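Fumarase E (Shigella flexneri 2a str. 2457T, PDB 3C8G) probably catalyses the addition of water to fumarate to give malate, and belongs to the all-helical MtlR/FumE family that also includes the mannitol operon repressor. Local coordinates at residues Y88-H93 with N121-T126. Numbering follows the deposited sequence.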
# COMPACT_ATOMS: atom_id res chain seq x y z
N TYR B 88 2.07 16.66 -4.95
CA TYR B 88 2.86 15.45 -4.85
C TYR B 88 4.36 15.75 -5.00
O TYR B 88 5.19 15.21 -4.24
CB TYR B 88 2.40 14.41 -5.86
CG TYR B 88 3.28 13.22 -5.89
CD1 TYR B 88 4.30 13.13 -6.82
CD2 TYR B 88 3.11 12.18 -4.99
CE1 TYR B 88 5.14 12.02 -6.84
CE2 TYR B 88 3.92 11.09 -5.00
CZ TYR B 88 4.94 11.01 -5.94
OH TYR B 88 5.76 9.89 -5.96
N ALA B 89 4.70 16.60 -5.97
CA ALA B 89 6.08 17.10 -6.10
C ALA B 89 6.55 17.75 -4.78
O ALA B 89 7.61 17.41 -4.25
CB ALA B 89 6.19 18.09 -7.26
N ASP B 90 5.74 18.63 -4.24
CA ASP B 90 6.17 19.39 -3.09
C ASP B 90 6.47 18.46 -1.92
O ASP B 90 7.56 18.52 -1.33
CB ASP B 90 5.14 20.46 -2.70
CG ASP B 90 5.19 21.70 -3.59
OD1 ASP B 90 5.87 21.67 -4.66
OD2 ASP B 90 4.51 22.71 -3.21
N ILE B 91 5.51 17.59 -1.59
CA ILE B 91 5.62 16.78 -0.38
C ILE B 91 6.72 15.77 -0.56
O ILE B 91 7.51 15.53 0.34
CB ILE B 91 4.32 16.08 -0.03
CG1 ILE B 91 3.20 17.10 0.11
CG2 ILE B 91 4.52 15.32 1.26
CD1 ILE B 91 1.86 16.51 0.50
N THR B 92 6.80 15.20 -1.75
CA THR B 92 7.95 14.39 -2.12
C THR B 92 9.25 15.15 -1.86
O THR B 92 10.15 14.64 -1.20
CB THR B 92 7.82 13.92 -3.58
OG1 THR B 92 6.68 13.07 -3.65
CG2 THR B 92 9.04 13.10 -4.02
N HIS B 93 9.34 16.39 -2.33
CA HIS B 93 10.56 17.16 -2.09
C HIS B 93 10.86 17.32 -0.61
O HIS B 93 12.00 17.16 -0.20
CB HIS B 93 10.56 18.50 -2.82
CG HIS B 93 10.75 18.38 -4.31
ND1 HIS B 93 11.58 17.43 -4.88
CD2 HIS B 93 10.21 19.08 -5.34
CE1 HIS B 93 11.55 17.56 -6.19
NE2 HIS B 93 10.74 18.56 -6.50
N ASN B 121 12.39 24.69 -5.89
CA ASN B 121 11.53 23.68 -6.47
C ASN B 121 10.33 23.30 -5.61
O ASN B 121 9.74 22.24 -5.82
CB ASN B 121 12.34 22.42 -6.74
CG ASN B 121 13.42 22.65 -7.74
OD1 ASN B 121 13.19 23.27 -8.79
ND2 ASN B 121 14.62 22.19 -7.42
N VAL B 122 9.99 24.15 -4.63
CA VAL B 122 8.75 23.99 -3.87
C VAL B 122 7.75 24.95 -4.49
O VAL B 122 7.96 26.18 -4.45
CB VAL B 122 8.96 24.29 -2.38
CG1 VAL B 122 7.61 24.46 -1.62
CG2 VAL B 122 9.88 23.25 -1.71
N ASN B 123 6.69 24.39 -5.09
CA ASN B 123 5.73 25.16 -5.90
C ASN B 123 4.88 26.11 -5.06
O ASN B 123 4.49 27.18 -5.52
CB ASN B 123 4.76 24.24 -6.64
CG ASN B 123 5.41 23.48 -7.76
OD1 ASN B 123 5.70 24.03 -8.81
ND2 ASN B 123 5.60 22.19 -7.55
N SER B 124 4.58 25.70 -3.84
CA SER B 124 3.78 26.55 -2.97
C SER B 124 4.57 27.77 -2.52
O SER B 124 4.00 28.78 -2.13
CB SER B 124 3.21 25.77 -1.78
OG SER B 124 4.25 25.21 -1.01
N ILE B 125 5.89 27.70 -2.63
CA ILE B 125 6.72 28.88 -2.41
C ILE B 125 6.85 29.70 -3.70
O ILE B 125 6.60 30.89 -3.72
CB ILE B 125 8.11 28.48 -1.85
CG1 ILE B 125 7.96 28.00 -0.43
CG2 ILE B 125 9.07 29.62 -1.91
CD1 ILE B 125 9.21 27.37 0.07
N THR B 126 7.25 29.02 -4.77
CA THR B 126 7.48 29.59 -6.11
C THR B 126 6.28 30.27 -6.79
O THR B 126 6.44 31.23 -7.56
CB THR B 126 8.09 28.47 -7.00
OG1 THR B 126 9.51 28.63 -7.03
CG2 THR B 126 7.53 28.46 -8.42
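The carboxylate of D90 meets the first turn of helix 123-126 and offers one oxygen to each of its first two backbone N-H groups, just after V122 at the N-cap, a worked example of how an acid from a distant part of the chain can accept hydrogen bonds from a helix start. OD1 takes the backbone N of N123 at 2.9 Å in a nearly straight bond (N-H...O 167°), while OD2 receives the backbone N of S124 at 3.1 Å through its syn lone pair. The side chain of N123 folds back onto the same acid: its ND2 donates a more bent hydrogen bond of 2.9 Å to D90 OD1, with the amide turned only 12° from the carboxylate plane. The two nitrogens of N123 approach OD1 from opposite faces of that plane, so this oxygen is gripped on both sides. At OD2, the hydroxyl OG of S124 adds a weak bond of 3.3 Å, and CG1 of V122 rests against the same oxygen. Three hydrogen bonds and one weak one thus hold the buried carboxylate and fix its rotation. One turn along helix 85-103, the H93 ring meets the N121 backbone carbonyl obliquely, with CD2 3.2 Å from N121 O. CG of H93 stands anti to its carbonyl carbon (chi1 -73°), which carries the ring toward N121. Helix 85-103 is thereby joined to the short helix 123-126, with V122 and S124 packing on helix 158-166, H93 on F118 of helix 113-120, and Y88 and I91 on helix 70-79.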